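Local coordinates for protein putative oxidoreductase molybdopterin-binding subunit (Sulfolobus tokodaii, PDB 4ZOH) that probably serves as the catalytic, molybdenum-carrying subunit of a xanthine dehydrogenase/aldehyde oxidase-type oxidoreductase, binding the pterin cytosine dinucleotide cofactor, at residues A[245-254]-A[631-639]; A[161-169]-A[211-222]. One frame throughout, in Å; residues are numbered along the deposited sequence.

Contact 1: residues A[245-254]-A[631-639]; sequences RTEEFISAGH and LLTTNFQDY
Phe249 reaches from helix 245-251 into the bend of the loop 631-639, and its outer edge is turned toward the face of Phe636. This is a T-shaped pair, with centroids 5.2 Å apart and planes at 79°; Phe249 CZ stands over the rim of the Phe636 ring. Tyr639 meets the same ring obliquely, its CD2 lying 3.6 Å from Phe249 CE1, and the three rings make an aromatic cluster. An alanine in place of Phe249 would be likely to open a gap at the middle of this cluster and leave Phe636 and Tyr639 without the ring they share. Arg245 bends at chi2 and chi3 (57° and 65°), which puts one face of its guanidinium against the Phe636 rim, Arg245 NE 3.5 Å from Phe636 CE2; NH1 goes on to Pro164 O and NH2 to the backbone of another protein's chain. The contact joins the two molybdopterin cofactor-binding domains, one supplying the helix, the other the loop between helix 600-619 and strand 651-655. No direct hydrogen bond crosses it. Instead, one water donates to Thr246 OG1 and Thr634 O, and a second links Thr246 OG1 with Thr634 OG1; Thr246 OG1 also bonds an acidic side chain of another protein's chain. Toward the helix end, Leu631 CD2 packs 3.3 Å from Phe249 O, a carbonyl held by His254 NE2 at 2.7 Å. On the loop, Asn635 OD1 accepts from Asp638 N in an Asx motif.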
loop_
_atom_site.group_PDB
_atom_site.type_symbol
_atom_site.label_atom_id
_atom_site.label_comp_id
_atom_site.label_asym_id
_atom_site.label_seq_id
_atom_site.Cartn_x
_atom_site.Cartn_y
_atom_site.Cartn_z
ATOM N N ARG A 245 -4.508 -14.100 -19.249
ATOM C CA ARG A 245 -5.921 -14.274 -19.709
ATOM C C ARG A 245 -6.093 -15.714 -20.293
ATOM O O ARG A 245 -7.152 -16.311 -20.150
ATOM C CB ARG A 245 -6.296 -13.186 -20.772
ATOM C CG ARG A 245 -7.656 -13.374 -21.450
ATOM C CD ARG A 245 -8.822 -13.442 -20.473
ATOM N NE ARG A 245 -8.868 -12.130 -19.842
ATOM C CZ ARG A 245 -9.838 -11.660 -19.067
ATOM N NH1 ARG A 245 -10.861 -12.451 -18.706
ATOM N NH2 ARG A 245 -9.742 -10.401 -18.589
ATOM N N THR A 246 -5.066 -16.241 -20.958
ATOM C CA THR A 246 -5.084 -17.701 -21.355
ATOM C C THR A 246 -5.395 -18.596 -20.150
ATOM O O THR A 246 -6.351 -19.405 -20.171
ATOM C CB THR A 246 -3.829 -18.130 -22.115
ATOM O OG1 THR A 246 -3.697 -17.285 -23.262
ATOM C CG2 THR A 246 -3.879 -19.608 -22.575
ATOM N N GLU A 247 -4.674 -18.385 -19.057
ATOM C CA GLU A 247 -4.981 -19.100 -17.827
ATOM C C GLU A 247 -6.421 -18.933 -17.399
ATOM O O GLU A 247 -7.097 -19.919 -16.993
ATOM C CB GLU A 247 -4.054 -18.598 -16.684
ATOM C CG GLU A 247 -2.612 -19.112 -16.847
ATOM C CD GLU A 247 -1.800 -18.725 -15.629
ATOM O OE1 GLU A 247 -1.856 -19.419 -14.583
ATOM O OE2 GLU A 247 -1.143 -17.697 -15.737
ATOM N N GLU A 248 -6.900 -17.672 -17.429
ATOM C CA GLU A 248 -8.224 -17.398 -16.926
ATOM C C GLU A 248 -9.206 -18.239 -17.784
ATOM O O GLU A 248 -10.013 -18.943 -17.254
ATOM C CB GLU A 248 -8.553 -15.866 -17.039
ATOM C CG GLU A 248 -9.785 -15.505 -16.236
ATOM C CD GLU A 248 -9.574 -15.431 -14.728
ATOM O OE1 GLU A 248 -10.481 -14.848 -14.084
ATOM O OE2 GLU A 248 -8.511 -15.939 -14.154
ATOM N N PHE A 249 -9.076 -18.192 -19.111
ATOM C CA PHE A 249 -10.027 -18.895 -19.984
ATOM C C PHE A 249 -10.083 -20.375 -19.689
ATOM O O PHE A 249 -11.145 -20.926 -19.642
ATOM C CB PHE A 249 -9.674 -18.695 -21.480
ATOM C CG PHE A 249 -10.309 -17.473 -22.066
ATOM C CD1 PHE A 249 -11.707 -17.396 -22.148
ATOM C CD2 PHE A 249 -9.525 -16.400 -22.523
ATOM C CE1 PHE A 249 -12.341 -16.278 -22.662
ATOM C CE2 PHE A 249 -10.147 -15.289 -23.067
ATOM C CZ PHE A 249 -11.548 -15.215 -23.143
ATOM N N ILE A 250 -8.910 -20.965 -19.428
ATOM C CA ILE A 250 -8.759 -22.387 -19.227
ATOM C C ILE A 250 -9.207 -22.863 -17.831
ATOM O O ILE A 250 -9.617 -24.024 -17.636
ATOM C CB ILE A 250 -7.307 -22.638 -19.623
ATOM C CG1 ILE A 250 -7.256 -22.968 -21.098
ATOM C CG2 ILE A 250 -6.514 -23.494 -18.687
ATOM C CD1 ILE A 250 -5.876 -22.760 -21.648
ATOM N N SER A 251 -9.185 -21.962 -16.863
ATOM C CA SER A 251 -9.425 -22.376 -15.477
ATOM C C SER A 251 -10.603 -21.757 -14.772
ATOM O O SER A 251 -10.915 -22.117 -13.631
ATOM C CB SER A 251 -8.134 -22.130 -14.657
ATOM O OG SER A 251 -7.707 -20.778 -14.729
ATOM N N ALA A 252 -11.248 -20.751 -15.355
ATOM C CA ALA A 252 -12.225 -20.057 -14.507
ATOM C C ALA A 252 -13.314 -19.410 -15.337
ATOM O O ALA A 252 -13.095 -19.120 -16.538
ATOM C CB ALA A 252 -11.556 -19.056 -13.599
ATOM N N GLY A 253 -14.448 -19.201 -14.670
ATOM C CA GLY A 253 -15.649 -18.593 -15.214
ATOM C C GLY A 253 -16.459 -19.410 -16.223
ATOM O O GLY A 253 -17.334 -18.829 -16.875
ATOM N N HIS A 254 -16.223 -20.734 -16.342
ATOM C CA HIS A 254 -17.111 -21.622 -17.152
ATOM C C HIS A 254 -18.466 -21.777 -16.525
ATOM O O HIS A 254 -18.559 -22.000 -15.333
ATOM C CB HIS A 254 -16.496 -23.011 -17.344
ATOM C CG HIS A 254 -15.205 -22.998 -18.078
ATOM N ND1 HIS A 254 -14.846 -23.993 -18.970
ATOM C CD2 HIS A 254 -14.186 -22.101 -18.077
ATOM C CE1 HIS A 254 -13.659 -23.710 -19.488
ATOM N NE2 HIS A 254 -13.236 -22.558 -18.970
ATOM N N LEU A 631 -9.457 -27.010 -24.255
ATOM C CA LEU A 631 -10.368 -25.923 -24.593
ATOM C C LEU A 631 -9.883 -25.282 -25.900
ATOM O O LEU A 631 -8.712 -24.924 -26.026
ATOM C CB LEU A 631 -10.408 -24.923 -23.432
ATOM C CG LEU A 631 -11.173 -23.622 -23.633
ATOM C CD1 LEU A 631 -12.658 -23.940 -23.951
ATOM C CD2 LEU A 631 -11.024 -22.751 -22.367
ATOM N N LEU A 632 -10.762 -25.202 -26.889
ATOM C CA LEU A 632 -10.418 -24.674 -28.243
ATOM C C LEU A 632 -10.360 -23.146 -28.249
ATOM O O LEU A 632 -9.747 -22.543 -29.107
ATOM C CB LEU A 632 -11.453 -25.154 -29.304
ATOM C CG LEU A 632 -11.324 -26.622 -29.724
ATOM C CD1 LEU A 632 -12.582 -27.067 -30.489
ATOM C CD2 LEU A 632 -10.089 -26.911 -30.579
ATOM N N THR A 633 -10.989 -22.508 -27.265
ATOM C CA THR A 633 -11.146 -21.046 -27.330
ATOM C C THR A 633 -10.499 -20.388 -26.102
ATOM O O THR A 633 -11.119 -20.222 -25.093
ATOM C CB THR A 633 -12.647 -20.654 -27.550
ATOM O OG1 THR A 633 -13.380 -21.127 -26.442
ATOM C CG2 THR A 633 -13.199 -21.353 -28.788
ATOM N N THR A 634 -9.240 -20.009 -26.197
ATOM C CA THR A 634 -8.555 -19.603 -24.982
ATOM C C THR A 634 -8.048 -18.125 -25.002
ATOM O O THR A 634 -7.158 -17.767 -24.226
ATOM C CB THR A 634 -7.384 -20.583 -24.671
ATOM O OG1 THR A 634 -6.396 -20.422 -25.672
ATOM C CG2 THR A 634 -7.836 -22.028 -24.670
ATOM N N ASN A 635 -8.632 -17.287 -25.856
ATOM C CA ASN A 635 -8.266 -15.866 -25.949
ATOM C C ASN A 635 -9.412 -15.086 -26.524
ATOM O O ASN A 635 -10.382 -15.675 -26.976
ATOM C CB ASN A 635 -7.034 -15.683 -26.797
ATOM C CG ASN A 635 -7.218 -16.291 -28.133
ATOM O OD1 ASN A 635 -8.062 -15.845 -28.916
ATOM N ND2 ASN A 635 -6.489 -17.376 -28.383
ATOM N N PHE A 636 -9.348 -13.753 -26.428
ATOM C CA PHE A 636 -10.447 -12.902 -26.902
ATOM C C PHE A 636 -10.616 -12.864 -28.416
ATOM O O PHE A 636 -11.636 -12.375 -28.879
ATOM C CB PHE A 636 -10.393 -11.488 -26.332
ATOM C CG PHE A 636 -10.884 -11.388 -24.940
ATOM C CD1 PHE A 636 -12.150 -11.845 -24.601
ATOM C CD2 PHE A 636 -10.048 -10.849 -23.936
ATOM C CE1 PHE A 636 -12.612 -11.732 -23.286
ATOM C CE2 PHE A 636 -10.516 -10.711 -22.638
ATOM C CZ PHE A 636 -11.806 -11.144 -22.297
ATOM N N GLN A 637 -9.669 -13.416 -29.167
ATOM C CA GLN A 637 -9.880 -13.646 -30.618
ATOM C C GLN A 637 -10.767 -14.856 -30.765
ATOM O O GLN A 637 -11.814 -14.698 -31.338
ATOM C CB GLN A 637 -8.549 -13.776 -31.380
ATOM C CG GLN A 637 -8.618 -14.347 -32.786
ATOM C CD GLN A 637 -7.233 -14.773 -33.262
ATOM O OE1 GLN A 637 -6.465 -13.979 -33.779
ATOM N NE2 GLN A 637 -6.902 -16.038 -33.059
ATOM N N ASP A 638 -10.408 -16.025 -30.178
ATOM C CA ASP A 638 -11.194 -17.269 -30.385
ATOM C C ASP A 638 -12.427 -17.441 -29.480
ATOM O O ASP A 638 -13.295 -18.259 -29.757
ATOM C CB ASP A 638 -10.328 -18.546 -30.279
ATOM C CG ASP A 638 -9.047 -18.450 -31.037
ATOM O OD1 ASP A 638 -9.022 -17.865 -32.137
ATOM O OD2 ASP A 638 -8.029 -18.953 -30.521
ATOM N N TYR A 639 -12.490 -16.719 -28.359
ATOM C CA TYR A 639 -13.711 -16.667 -27.550
ATOM C C TYR A 639 -14.347 -15.287 -27.768
ATOM O O TYR A 639 -13.948 -14.319 -27.139
ATOM C CB TYR A 639 -13.463 -16.939 -26.063
ATOM C CG TYR A 639 -14.772 -17.105 -25.339
ATOM C CD1 TYR A 639 -15.434 -18.322 -25.347
ATOM C CD2 TYR A 639 -15.357 -16.033 -24.682
ATOM C CE1 TYR A 639 -16.665 -18.468 -24.692
ATOM C CE2 TYR A 639 -16.569 -16.161 -24.056
ATOM C CZ TYR A 639 -17.233 -17.393 -24.091
ATOM O OH TYR A 639 -18.437 -17.477 -23.450
HETATM O O HOH W 1 -6.135 -15.346 -23.489
HETATM O O HOH W 2 -4.521 -18.315 -25.844
#

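Contact 2: residues A[161-169]-A[211-222]; sequences IASPLETRG and VGGAFGSKIIAH. With MCN (pterin cytosine dinucleotide), chain D.
Lys218 and Glu166 carry most of the polar bonding between these two loops. The extended lysine brings NZ to Glu166 O at 2.6 Å, from above the carbonyl plane, and more weakly to Thr167 O; NZ also bonds Gly213 O in its own loop and Ser184 OG, so the buried ammonium is gripped by several oxygens. Lys218 NZ also makes a long salt bridge, 3.6 Å, to Glu166 OE2. Gly212 N donates to Glu166 OE2 at 2.8 Å, nearly straight but from above the carboxylate plane, while a CB on Gly212 would clash with Glu166 CB. Gly212 sits at the centre of an inverse gamma turn, opening the glycine-rich loop that meets the pterin of the molybdenum cofactor. There the backbone N atoms of Ala214 and Phe215 both bond MCN O4', at 2.7 Å and 2.9 Å, and the Phe215 ring lies with one face against the pterin. Among the apolar contacts, Pro164 CA meets the edge of that ring, and Ala162 CB packs 3.7 Å from Ser217 CB. In a CH-pi contact, Arg168 CD sits 3.4 Å from the centroid of the His222 ring; the bend at chi3 (-52°) turns the guanidinium toward Glu248 and Glu224, its salt-bridge partners.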
loop_
_atom_site.group_PDB
_atom_site.type_symbol
_atom_site.label_atom_id
_atom_site.label_comp_id
_atom_site.label_asym_id
_atom_site.label_seq_id
_atom_site.Cartn_x
_atom_site.Cartn_y
_atom_site.Cartn_z
ATOM N N ILE A 161 -18.013 -18.775 -20.991
ATOM C CA ILE A 161 -17.027 -18.341 -20.037
ATOM C C ILE A 161 -17.254 -16.867 -19.668
ATOM O O ILE A 161 -17.292 -16.011 -20.559
ATOM C CB ILE A 161 -15.636 -18.539 -20.635
ATOM C CG1 ILE A 161 -15.434 -20.040 -20.983
ATOM C CG2 ILE A 161 -14.544 -18.075 -19.646
ATOM C CD1 ILE A 161 -14.227 -20.273 -21.914
ATOM N N ALA A 162 -17.419 -16.603 -18.370
ATOM C CA ALA A 162 -17.710 -15.306 -17.817
ATOM C C ALA A 162 -16.879 -14.162 -18.430
ATOM O O ALA A 162 -17.451 -13.146 -18.838
ATOM C CB ALA A 162 -17.613 -15.350 -16.315
ATOM N N SER A 163 -15.565 -14.390 -18.598
ATOM C CA SER A 163 -14.659 -13.454 -19.260
ATOM C C SER A 163 -14.773 -11.981 -18.747
ATOM O O SER A 163 -14.813 -11.078 -19.578
ATOM C CB SER A 163 -14.868 -13.487 -20.785
ATOM O OG SER A 163 -15.019 -14.788 -21.272
ATOM N N PRO A 164 -14.825 -11.738 -17.389
ATOM C CA PRO A 164 -14.756 -10.338 -16.929
ATOM C C PRO A 164 -13.464 -9.728 -17.455
ATOM O O PRO A 164 -12.469 -10.455 -17.651
ATOM C CB PRO A 164 -14.667 -10.457 -15.407
ATOM C CG PRO A 164 -14.079 -11.821 -15.143
ATOM C CD PRO A 164 -14.570 -12.686 -16.284
ATOM N N LEU A 165 -13.461 -8.413 -17.706
ATOM C CA LEU A 165 -12.241 -7.813 -18.323
ATOM C C LEU A 165 -11.044 -7.795 -17.367
ATOM O O LEU A 165 -9.900 -7.773 -17.824
ATOM C CB LEU A 165 -12.537 -6.361 -18.710
ATOM C CG LEU A 165 -12.333 -5.888 -20.134
ATOM C CD1 LEU A 165 -11.967 -4.456 -19.794
ATOM C CD2 LEU A 165 -11.215 -6.466 -21.001
ATOM N N GLU A 166 -11.291 -7.706 -16.073
ATOM C CA GLU A 166 -10.232 -8.015 -15.094
ATOM C C GLU A 166 -10.366 -9.493 -14.655
ATOM O O GLU A 166 -11.434 -9.935 -14.128
ATOM C CB GLU A 166 -10.286 -7.122 -13.809
ATOM C CG GLU A 166 -9.067 -7.328 -12.880
ATOM C CD GLU A 166 -9.363 -7.137 -11.401
ATOM O OE1 GLU A 166 -8.402 -7.011 -10.597
ATOM O OE2 GLU A 166 -10.551 -7.105 -10.971
ATOM N N THR A 167 -9.278 -10.230 -14.820
ATOM C CA THR A 167 -9.153 -11.612 -14.253
ATOM C C THR A 167 -9.173 -11.630 -12.750
ATOM O O THR A 167 -9.226 -10.588 -12.118
ATOM C CB THR A 167 -7.876 -12.308 -14.673
ATOM O OG1 THR A 167 -6.761 -11.613 -14.120
ATOM C CG2 THR A 167 -7.716 -12.330 -16.230
ATOM N N ARG A 168 -9.260 -12.845 -12.193
ATOM C CA ARG A 168 -8.986 -13.075 -10.769
ATOM C C ARG A 168 -7.643 -12.458 -10.467
ATOM O O ARG A 168 -6.856 -12.148 -11.385
ATOM C CB ARG A 168 -8.921 -14.621 -10.494
ATOM C CG ARG A 168 -10.286 -15.294 -10.701
ATOM C CD ARG A 168 -10.145 -16.821 -10.873
ATOM N NE ARG A 168 -9.178 -17.132 -11.913
ATOM C CZ ARG A 168 -8.516 -18.284 -12.040
ATOM N NH1 ARG A 168 -7.635 -18.383 -13.028
ATOM N NH2 ARG A 168 -8.783 -19.321 -11.216
ATOM N N GLY A 169 -7.331 -12.348 -9.182
ATOM C CA GLY A 169 -5.968 -11.896 -8.798
ATOM C C GLY A 169 -6.010 -11.689 -7.317
ATOM O O GLY A 169 -7.106 -11.446 -6.725
ATOM N N VAL A 211 -13.029 -4.142 -8.290
ATOM C CA VAL A 211 -13.054 -5.352 -9.056
ATOM C C VAL A 211 -13.582 -5.101 -10.468
ATOM O O VAL A 211 -14.695 -4.584 -10.645
ATOM C CB VAL A 211 -13.964 -6.379 -8.283
ATOM C CG1 VAL A 211 -14.174 -7.690 -9.090
ATOM C CG2 VAL A 211 -13.361 -6.568 -6.886
ATOM N N GLY A 212 -12.821 -5.517 -11.470
ATOM C CA GLY A 212 -13.219 -5.317 -12.865
ATOM C C GLY A 212 -14.292 -6.297 -13.349
ATOM O O GLY A 212 -14.080 -6.942 -14.403
ATOM N N GLY A 213 -15.419 -6.418 -12.622
ATOM C CA GLY A 213 -16.503 -7.387 -12.996
ATOM C C GLY A 213 -16.168 -8.846 -12.562
ATOM O O GLY A 213 -15.002 -9.143 -12.155
ATOM N N ALA A 214 -17.140 -9.753 -12.722
ATOM C CA ALA A 214 -17.026 -11.107 -12.222
ATOM C C ALA A 214 -18.048 -11.983 -12.930
ATOM O O ALA A 214 -17.677 -13.026 -13.545
ATOM C CB ALA A 214 -17.285 -11.110 -10.729
ATOM N N PHE A 215 -19.329 -11.543 -12.850
ATOM C CA PHE A 215 -20.478 -12.208 -13.537
ATOM C C PHE A 215 -20.607 -13.648 -13.015
ATOM O O PHE A 215 -20.964 -14.544 -13.763
ATOM C CB PHE A 215 -20.328 -12.162 -15.060
ATOM C CG PHE A 215 -20.059 -10.769 -15.572
ATOM C CD1 PHE A 215 -21.090 -9.826 -15.641
ATOM C CD2 PHE A 215 -18.750 -10.368 -15.938
ATOM C CE1 PHE A 215 -20.836 -8.527 -16.113
ATOM C CE2 PHE A 215 -18.499 -9.061 -16.384
ATOM C CZ PHE A 215 -19.534 -8.123 -16.468
ATOM N N GLY A 216 -20.241 -13.819 -11.725
ATOM C CA GLY A 216 -20.467 -15.038 -11.004
ATOM C C GLY A 216 -19.148 -15.778 -10.867
ATOM O O GLY A 216 -19.000 -16.507 -9.970
ATOM N N SER A 217 -18.177 -15.500 -11.725
ATOM C CA SER A 217 -16.899 -16.165 -11.721
ATOM C C SER A 217 -16.006 -15.994 -10.472
ATOM O O SER A 217 -15.004 -16.710 -10.400
ATOM C CB SER A 217 -16.120 -15.824 -12.980
ATOM O OG SER A 217 -15.507 -14.578 -12.839
ATOM N N LYS A 218 -16.335 -15.055 -9.550
ATOM C CA LYS A 218 -15.483 -14.690 -8.406
ATOM C C LYS A 218 -16.242 -14.862 -7.052
ATOM O O LYS A 218 -15.844 -14.331 -5.991
ATOM C CB LYS A 218 -14.880 -13.265 -8.566
ATOM C CG LYS A 218 -13.899 -13.142 -9.760
ATOM C CD LYS A 218 -13.520 -11.680 -10.111
ATOM C CE LYS A 218 -12.738 -11.631 -11.404
ATOM N NZ LYS A 218 -12.261 -10.210 -11.673
ATOM N N ILE A 219 -17.374 -15.563 -7.104
ATOM C CA ILE A 219 -18.047 -15.938 -5.852
ATOM C C ILE A 219 -17.179 -16.902 -5.013
ATOM O O ILE A 219 -16.866 -16.628 -3.849
ATOM C CB ILE A 219 -19.402 -16.632 -6.107
ATOM C CG1 ILE A 219 -20.333 -15.703 -6.900
ATOM C CG2 ILE A 219 -20.012 -17.082 -4.750
ATOM C CD1 ILE A 219 -21.695 -16.394 -7.225
ATOM N N ILE A 220 -16.764 -18.004 -5.653
ATOM C CA ILE A 220 -16.046 -19.043 -4.948
ATOM C C ILE A 220 -14.621 -18.567 -4.678
ATOM O O ILE A 220 -14.126 -17.625 -5.349
ATOM C CB ILE A 220 -16.024 -20.359 -5.788
ATOM C CG1 ILE A 220 -15.181 -20.241 -7.082
ATOM C CG2 ILE A 220 -17.464 -20.790 -6.056
ATOM C CD1 ILE A 220 -15.027 -21.574 -7.810
ATOM N N ALA A 221 -13.971 -19.197 -3.697
ATOM C CA ALA A 221 -12.498 -19.100 -3.597
ATOM C C ALA A 221 -11.953 -20.110 -4.548
ATOM O O ALA A 221 -12.351 -21.277 -4.503
ATOM C CB ALA A 221 -12.016 -19.404 -2.169
ATOM N N HIS A 222 -11.045 -19.671 -5.379
ATOM C CA HIS A 222 -10.448 -20.491 -6.307
ATOM C C HIS A 222 -9.261 -21.288 -5.759
ATOM O O HIS A 222 -8.656 -20.848 -4.804
ATOM C CB HIS A 222 -9.968 -19.614 -7.447
ATOM C CG HIS A 222 -11.100 -19.160 -8.303
ATOM N ND1 HIS A 222 -11.470 -19.831 -9.441
ATOM C CD2 HIS A 222 -11.996 -18.157 -8.143
ATOM C CE1 HIS A 222 -12.513 -19.234 -9.996
ATOM N NE2 HIS A 222 -12.865 -18.225 -9.214
HETATM N N1 MCN D . -31.596 -1.646 -9.326
HETATM C C2 MCN D . -32.569 -0.701 -9.043
HETATM N N3 MCN D . -33.859 -1.065 -8.763
HETATM C C4 MCN D . -34.180 -2.417 -8.780
HETATM C C5 MCN D . -33.212 -3.380 -9.065
HETATM C C6 MCN D . -31.894 -2.997 -9.318
HETATM O O2 MCN D . -32.334 0.512 -9.016
HETATM N N4 MCN D . -35.423 -2.749 -8.509
HETATM C "C1'" MCN D . -30.239 -1.162 -9.587
HETATM C C2D MCN D . -29.441 -1.150 -8.282
HETATM O "O2'" MCN D . -29.478 0.083 -7.630
HETATM C "C3'" MCN D . -28.028 -1.351 -8.763
HETATM C C4D MCN D . -28.265 -2.435 -9.731
HETATM O O4D MCN D . -29.536 -2.057 -10.417
HETATM O "O3'" MCN D . -27.498 -0.243 -9.404
HETATM C "C5'" MCN D . -28.340 -3.516 -8.670
HETATM O "O5'" MCN D . -28.841 -4.628 -9.145
HETATM P PA MCN D . -29.313 -5.862 -8.199
HETATM O O1A MCN D . -29.504 -5.642 -6.781
HETATM O O2A MCN D . -30.433 -6.348 -9.077
HETATM O O3A MCN D . -28.001 -6.855 -8.575
HETATM P PB MCN D . -26.615 -6.766 -7.754
HETATM O O1B MCN D . -26.738 -7.694 -6.556
HETATM O O2B MCN D . -26.134 -5.416 -7.447
HETATM O O3B MCN D . -25.684 -7.339 -8.824
HETATM C C10 MCN D . -25.389 -8.756 -8.966
HETATM C "C9'" MCN D . -25.552 -9.191 -10.402
HETATM C "C8'" MCN D . -25.026 -10.503 -10.655
HETATM S "S8'" MCN D . -25.567 -11.869 -9.690
HETATM C "C7'" MCN D . -24.201 -10.770 -11.706
HETATM S "S7'" MCN D . -23.653 -12.414 -12.126
HETATM C "C6'" MCN D . -23.809 -9.749 -12.658
HETATM C C7 MCN D . -24.780 -8.524 -12.570
HETATM O "O9'" MCN D . -24.908 -8.203 -11.200
HETATM N "N5'" MCN D . -22.403 -9.364 -12.548
HETATM C C4A MCN D . -21.922 -8.082 -12.883
HETATM N "N8'" MCN D . -24.196 -7.353 -13.294
HETATM C C4B MCN D . -22.859 -7.088 -13.289
HETATM N "N1'" MCN D . -22.477 -5.866 -13.667
HETATM C "C2'" MCN D . -21.185 -5.548 -13.618
HETATM N "N2'" MCN D . -20.843 -4.329 -13.978
HETATM N "N3'" MCN D . -20.170 -6.482 -13.227
HETATM C "C4'" MCN D . -20.534 -7.799 -12.863
HETATM O "O4'" MCN D . -19.645 -8.636 -12.531
HETATM O O HOH W 3 -15.697 -6.838 -16.620
#

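How the contacts relate
Contact 2 is fully buried, about 10 Å from the chain centre, and touches the pterin; contact 1 lies farther out, about 19 Å from it, and is partly buried. Their chemistry follows: the inner contact is crossed by direct hydrogen bonds and a long salt bridge, whereas the outer one relies on aromatic rings and waters. Both use the first molybdopterin cofactor-binding domain; contact 1 ties it to the second. The two contacts also touch each other directly. A salt bridge joins Glu248 OE2 to Arg168 NE at 2.6 Å, and Ala162 N probably bonds Gly253 O, so helix 245-251 and the turn after it back the loop 161-169 that packs on the pterin-binding loop.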